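Local coordinates for protein alpha-ketoglutarate-dependent 2,4-dichlorophenoxyacetate dioxygenase (Bradyrhizobium diazoefficiens, PDB 5BKE) that probably catalyses 2-oxoglutarate-dependent oxidation of aryloxyalkanoate herbicides such as 2,4-dichlorophenoxyacetate at a metal centre, here loaded with manganese and N-oxalylglycine, at residues Asp146-Tyr151 with Asn259-His264; Leu210-His215 with Arg232-His237. All blocks are in the same frame, centred on the assembly; numbering follows the deposited sequence.

Contact 1. Residues Asp146-Tyr151 with Asn259-His264; sequences DMRAAY and NRQTMH. With MN (manganese (II) ion), chain N; OGA (N-oxalylglycine), chain O.
The backbone C of D146 lies 4.0 Å from Q261 O where strand 142-146 ends against strand 262-266, in the double-stranded beta-helix (cupin-type) fold of the TauD/TfdA family; D146 and T262 set the register as an antiparallel, non-hydrogen-bonded pair. D146 is also the N-cap of helix 147-152. With its CG anti to the backbone N (chi1 -176°), OD1 turns back to the helix start and accepts from R148 N, A149 N (3.1 Å) and R148 NE. The R148 guanidinium lies side-on to the carboxylate, NH2 reaching OD2 at 3.0 Å almost straight. Replacing D146 by an alanine would probably leave the first helical amides uncapped and the buried R148 guanidinium without its counter-charge. Next, M147 N donates to Q261 O (3.0 Å), while its flexible thioether chain bends over the strand, CG lying 3.7 Å from T262 C and CE meeting M263 CE. R148 also sends NH1 to Q261 OE1 in a weak, bent bond, the guanidinium and amide planes nearly perpendicular (84°); K39 O takes NH1 as well, and D258 holds the Q261 amide nitrogen. Farther along, H264 joins H115 and D117 on the manganese, its NE2 2.2 Å from the metal and 3.2 Å from O2' of N-oxalylglycine.

Contact 2. Residues Leu210-His215 with Arg232-His237; sequences LYLSSH and RDLNEH
L212 and L234 press together where the end of strand 208-210 and the loop after it run beside helix 224-238, an apolar loop-on-helix contact of the TauD/TfdA domain. Along the helix, L234 is the first residue to meet the loop. Its CG lies beside the backbone N (chi1 -66°), and the isobutyl group packs against two leucines of 210-215: CD2 touches L210 CD2 at 4.2 Å, while CB meets L212 CD2 at 4.1 Å. L212 crosses L234 at about a right angle and rests CD1 on the helix backbone, 3.6 Å from L234 O. Branched, flexible leucines suit this buried seam, where L198 of strand 194-201 and M147 of helix 147-152 also touch L212. N235 comes next, its amide sliding past L212 in the opposite direction, with OD1 3.8 Å from L212 CB. Its ND2 donates to L231 O one turn earlier and to a water at 3.0 Å, and that water in turn accepts from S213 N at 2.9 Å. One helical step on, E236 points away from the loop and forms a salt bridge with R265 of the second subunit. H237 ends the segment with its ring edge toward L210 CD1, while NE2 is hydrogen-bonded to A150 O. The direct contact is thus mainly van der Waals, and the water supplies a polar link, giving the loop amide of S213 an acceptor that the leucines could not offer.

From the N terminus, the chain first reaches 146-151, where strand 142-146 gives way to a helix, and contact 1 is closed at 259-264, at the end of a long loop. Contact 2 lies wholly within that loop: 210-215 and 232-237 are joined by a much shorter excursion through strand 216-219 and the start of helix 224-238. The two closures therefore nest and do not cross. Contact 1 ties helix 147-152 to the metal-bearing strand 262-266; contact 2 ties the end of strand 208-210 and its following loop to helix 224-238. Their centres are 10 Å apart, and M263, packing against L212 O and N235 OD1, joins the two, as does M147 O, 3.2 Å from L210 N, a probable hydrogen bond.

Contact 1. Residues Asp146-Tyr151 with Asn259-His264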
loop_
_atom_site.group_PDB
_atom_site.type_symbol
_atom_site.label_atom_id
_atom_site.label_comp_id
_atom_site.label_asym_id
_atom_site.label_seq_id
_atom_site.Cartn_x
_atom_site.Cartn_y
_atom_site.Cartn_z
ATOM N N ASP C 146 15.292 18.178 21.119
ATOM C CA ASP C 146 14.222 17.208 21.312
ATOM C C ASP C 146 14.811 15.808 21.284
ATOM O O ASP C 146 15.140 15.289 20.213
ATOM C CB ASP C 146 13.136 17.375 20.235
ATOM C CG ASP C 146 11.934 16.450 20.438
ATOM O OD1 ASP C 146 12.062 15.376 21.079
ATOM O OD2 ASP C 146 10.843 16.799 19.932
ATOM N N MET C 147 14.910 15.197 22.465
ATOM C CA MET C 147 15.513 13.864 22.629
ATOM C C MET C 147 14.691 12.690 22.081
ATOM O O MET C 147 15.251 11.612 21.824
ATOM C CB MET C 147 15.885 13.622 24.099
ATOM C CG MET C 147 17.010 14.512 24.632
ATOM S SD MET C 147 18.585 14.326 23.760
ATOM C CE MET C 147 18.611 15.854 22.831
ATOM N N ARG C 148 13.385 12.897 21.905
ATOM C CA ARG C 148 12.483 11.876 21.338
ATOM C C ARG C 148 12.650 11.815 19.816
ATOM O O ARG C 148 12.858 10.741 19.256
ATOM C CB ARG C 148 11.021 12.157 21.679
ATOM C CG ARG C 148 10.741 12.545 23.122
ATOM C CD ARG C 148 9.392 13.230 23.203
ATOM N NE ARG C 148 9.344 14.465 22.415
ATOM C CZ ARG C 148 8.331 15.331 22.420
ATOM N NH1 ARG C 148 7.256 15.124 23.191
ATOM N NH2 ARG C 148 8.399 16.413 21.641
ATOM N N ALA C 149 12.572 12.974 19.166
ATOM C CA ALA C 149 12.900 13.113 17.742
ATOM C C ALA C 149 14.291 12.560 17.432
ATOM O O ALA C 149 14.447 11.779 16.489
ATOM C CB ALA C 149 12.795 14.566 17.313
ATOM N N ALA C 150 15.282 12.933 18.248
ATOM C CA ALA C 150 16.648 12.421 18.119
ATOM C C ALA C 150 16.680 10.896 18.216
ATOM O O ALA C 150 17.265 10.252 17.346
ATOM C CB ALA C 150 17.576 13.046 19.153
ATOM N N TYR C 151 16.035 10.328 19.244
ATOM C CA TYR C 151 15.930 8.863 19.371
ATOM C C TYR C 151 15.311 8.193 18.119
ATOM O O TYR C 151 15.862 7.224 17.603
ATOM C CB TYR C 151 15.170 8.427 20.637
ATOM C CG TYR C 151 15.081 6.920 20.747
ATOM C CD1 TYR C 151 16.105 6.184 21.356
ATOM C CD2 TYR C 151 13.989 6.219 20.199
ATOM C CE1 TYR C 151 16.040 4.797 21.434
ATOM C CE2 TYR C 151 13.917 4.830 20.267
ATOM C CZ TYR C 151 14.942 4.128 20.886
ATOM O OH TYR C 151 14.876 2.761 20.965
ATOM N N ASN C 259 12.654 18.100 31.459
ATOM C CA ASN C 259 14.013 17.517 31.505
ATOM C C ASN C 259 14.028 16.048 31.077
ATOM O O ASN C 259 15.056 15.541 30.630
ATOM C CB ASN C 259 14.626 17.686 32.906
ATOM C CG ASN C 259 15.026 19.132 33.190
ATOM O OD1 ASN C 259 15.975 19.671 32.589
ATOM N ND2 ASN C 259 14.288 19.775 34.087
ATOM N N ARG C 260 12.868 15.396 31.193
ATOM C CA ARG C 260 12.701 13.982 30.847
ATOM C C ARG C 260 12.687 13.717 29.316
ATOM O O ARG C 260 12.832 12.558 28.891
ATOM C CB ARG C 260 11.435 13.407 31.512
ATOM C CG ARG C 260 11.305 13.724 33.007
ATOM C CD ARG C 260 9.952 13.329 33.578
ATOM N NE ARG C 260 8.859 14.073 32.959
ATOM C CZ ARG C 260 7.566 13.916 33.231
ATOM N NH1 ARG C 260 7.161 13.038 34.147
ATOM N NH2 ARG C 260 6.668 14.656 32.589
ATOM N N GLN C 261 12.570 14.793 28.521
ATOM C CA GLN C 261 12.431 14.722 27.057
ATOM C C GLN C 261 13.424 15.579 26.273
ATOM O O GLN C 261 13.373 15.583 25.033
ATOM C CB GLN C 261 11.012 15.140 26.635
ATOM C CG GLN C 261 9.903 14.310 27.245
ATOM C CD GLN C 261 8.546 14.705 26.730
ATOM O OE1 GLN C 261 8.078 14.149 25.740
ATOM N NE2 GLN C 261 7.898 15.670 27.397
ATOM N N THR C 262 14.297 16.311 26.977
ATOM C CA THR C 262 15.126 17.346 26.354
ATOM C C THR C 262 16.549 17.441 26.894
ATOM O O THR C 262 16.861 16.930 27.972
ATOM C CB THR C 262 14.532 18.766 26.538
ATOM O OG1 THR C 262 14.478 19.088 27.938
ATOM C CG2 THR C 262 13.147 18.918 25.898
ATOM N N MET C 263 17.406 18.094 26.108
ATOM C CA MET C 263 18.601 18.759 26.603
ATOM C C MET C 263 18.477 20.245 26.323
ATOM O O MET C 263 17.661 20.672 25.493
ATOM C CB MET C 263 19.863 18.235 25.929
ATOM C CG MET C 263 20.349 16.903 26.462
ATOM S SD MET C 263 22.070 16.607 26.079
ATOM C CE MET C 263 22.053 16.650 24.276
ATOM N N HIS C 264 19.295 21.030 27.019
ATOM C CA HIS C 264 19.371 22.466 26.795
ATOM C C HIS C 264 20.775 22.987 27.108
ATOM O O HIS C 264 21.596 22.277 27.722
ATOM C CB HIS C 264 18.283 23.207 27.580
ATOM C CG HIS C 264 18.428 23.087 29.056
ATOM N ND1 HIS C 264 18.005 21.979 29.752
ATOM C CD2 HIS C 264 18.977 23.923 29.968
ATOM C CE1 HIS C 264 18.293 22.134 31.029
ATOM N NE2 HIS C 264 18.869 23.311 31.188
HETATM MN MN MN N . 20.084 23.789 32.992
HETATM C C1 OGA O . 19.103 26.290 33.689
HETATM C C2 OGA O . 19.959 26.594 32.563
HETATM C C4 OGA O . 20.659 28.306 30.943
HETATM C C5 OGA O . 20.460 29.794 30.847
HETATM O O1 OGA O . 18.931 25.078 33.970
HETATM O O2 OGA O . 18.548 27.234 34.293
HETATM O "O2'" OGA O . 20.767 25.743 32.203
HETATM O O3 OGA O . 20.772 30.476 31.850
HETATM N N1 OGA O . 19.782 27.766 31.970
HETATM O O4 OGA O . 19.985 30.273 29.792
#

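Contact 2. Residues Leu210-His215 with Arg232-His237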
loop_
_atom_site.group_PDB
_atom_site.type_symbol
_atom_site.label_atom_id
_atom_site.label_comp_id
_atom_site.label_asym_id
_atom_site.label_seq_id
_atom_site.Cartn_x
_atom_site.Cartn_y
_atom_site.Cartn_z
ATOM N N LEU C 210 16.491 9.689 24.121
ATOM C CA LEU C 210 17.889 9.631 24.517
ATOM C C LEU C 210 18.091 10.472 25.773
ATOM O O LEU C 210 17.778 11.657 25.790
ATOM C CB LEU C 210 18.782 10.138 23.376
ATOM C CG LEU C 210 18.899 9.265 22.112
ATOM C CD1 LEU C 210 19.560 10.015 20.951
ATOM C CD2 LEU C 210 19.674 7.994 22.422
ATOM N N TYR C 211 18.602 9.848 26.828
ATOM C CA TYR C 211 18.862 10.561 28.071
ATOM C C TYR C 211 20.305 11.008 28.050
ATOM O O TYR C 211 21.196 10.381 28.639
ATOM C CB TYR C 211 18.533 9.710 29.306
ATOM C CG TYR C 211 18.487 10.492 30.617
ATOM C CD1 TYR C 211 18.700 11.887 30.656
ATOM C CD2 TYR C 211 18.213 9.838 31.819
ATOM C CE1 TYR C 211 18.655 12.590 31.848
ATOM C CE2 TYR C 211 18.158 10.534 33.016
ATOM C CZ TYR C 211 18.374 11.907 33.028
ATOM O OH TYR C 211 18.293 12.585 34.222
ATOM N N LEU C 212 20.516 12.103 27.336
ATOM C CA LEU C 212 21.842 12.650 27.153
ATOM C C LEU C 212 22.040 13.838 28.083
ATOM O O LEU C 212 21.067 14.494 28.484
ATOM C CB LEU C 212 22.054 13.033 25.687
ATOM C CG LEU C 212 21.902 11.913 24.657
ATOM C CD1 LEU C 212 22.102 12.475 23.256
ATOM C CD2 LEU C 212 22.868 10.758 24.916
ATOM N N SER C 213 23.304 14.094 28.427
ATOM C CA SER C 213 23.675 15.126 29.404
ATOM C C SER C 213 25.182 15.236 29.547
ATOM O O SER C 213 25.900 14.219 29.534
ATOM C CB SER C 213 23.049 14.832 30.780
ATOM O OG SER C 213 23.176 15.943 31.652
ATOM N N SER C 214 25.654 16.476 29.692
ATOM C CA SER C 214 27.069 16.759 30.001
ATOM C C SER C 214 27.567 16.044 31.275
ATOM O O SER C 214 28.750 15.737 31.393
ATOM C CB SER C 214 27.292 18.264 30.140
ATOM O OG SER C 214 26.527 18.775 31.222
ATOM N N HIS C 215 26.659 15.783 32.209
ATOM C CA HIS C 215 26.999 15.089 33.461
ATOM C C HIS C 215 27.374 13.609 33.264
ATOM O O HIS C 215 28.115 13.052 34.067
ATOM C CB HIS C 215 25.885 15.251 34.495
ATOM C CG HIS C 215 25.424 16.668 34.672
ATOM N ND1 HIS C 215 26.292 17.713 34.923
ATOM C CD2 HIS C 215 24.183 17.211 34.652
ATOM C CE1 HIS C 215 25.605 18.837 35.038
ATOM N NE2 HIS C 215 24.324 18.559 34.880
ATOM N N ARG C 232 29.516 10.922 22.666
ATOM C CA ARG C 232 29.849 12.010 21.729
ATOM C C ARG C 232 29.064 11.927 20.407
ATOM O O ARG C 232 28.545 12.944 19.937
ATOM C CB ARG C 232 31.349 12.042 21.436
ATOM C CG ARG C 232 32.150 12.824 22.451
ATOM C CD ARG C 232 33.633 12.814 22.116
ATOM N NE ARG C 232 34.359 13.685 23.036
ATOM C CZ ARG C 232 34.690 14.950 22.783
ATOM N NH1 ARG C 232 34.395 15.512 21.613
ATOM N NH2 ARG C 232 35.337 15.652 23.706
ATOM N N ASP C 233 28.984 10.719 19.837
ATOM C CA ASP C 233 28.260 10.466 18.583
ATOM C C ASP C 233 26.775 10.718 18.732
ATOM O O ASP C 233 26.169 11.389 17.890
ATOM C CB ASP C 233 28.489 9.035 18.091
ATOM C CG ASP C 233 29.820 8.857 17.390
ATOM O OD1 ASP C 233 30.445 9.859 16.953
ATOM O OD2 ASP C 233 30.248 7.691 17.267
ATOM N N LEU C 234 26.208 10.193 19.816
ATOM C CA LEU C 234 24.787 10.377 20.128
ATOM C C LEU C 234 24.457 11.831 20.372
ATOM O O LEU C 234 23.415 12.313 19.914
ATOM C CB LEU C 234 24.360 9.520 21.325
ATOM C CG LEU C 234 24.382 7.989 21.180
ATOM C CD1 LEU C 234 24.310 7.340 22.559
ATOM C CD2 LEU C 234 23.278 7.447 20.264
ATOM N N ASN C 235 25.349 12.525 21.086
ATOM C CA ASN C 235 25.221 13.966 21.338
ATOM C C ASN C 235 25.289 14.803 20.054
ATOM O O ASN C 235 24.501 15.731 19.873
ATOM C CB ASN C 235 26.245 14.434 22.385
ATOM C CG ASN C 235 25.727 14.274 23.809
ATOM O OD1 ASN C 235 24.972 15.109 24.290
ATOM N ND2 ASN C 235 26.123 13.195 24.485
ATOM N N GLU C 236 26.211 14.457 19.158
ATOM C CA GLU C 236 26.313 15.131 17.866
ATOM C C GLU C 236 25.040 14.911 17.031
ATOM O O GLU C 236 24.532 15.852 16.424
ATOM C CB GLU C 236 27.548 14.657 17.107
ATOM C CG GLU C 236 27.907 15.497 15.878
ATOM C CD GLU C 236 28.946 14.826 14.990
ATOM O OE1 GLU C 236 29.804 14.074 15.515
ATOM O OE2 GLU C 236 28.912 15.050 13.760
ATOM N N HIS C 237 24.540 13.672 17.033
ATOM C CA HIS C 237 23.308 13.297 16.331
ATOM C C HIS C 237 22.097 14.078 16.847
ATOM O O HIS C 237 21.298 14.593 16.060
ATOM C CB HIS C 237 23.058 11.789 16.448
ATOM C CG HIS C 237 21.681 11.378 16.032
ATOM N ND1 HIS C 237 21.315 11.239 14.710
ATOM C CD2 HIS C 237 20.568 11.121 16.761
ATOM C CE1 HIS C 237 20.039 10.900 14.642
ATOM N NE2 HIS C 237 19.561 10.825 15.872
HETATM O O HOH W 1 25.374 12.379 27.257
#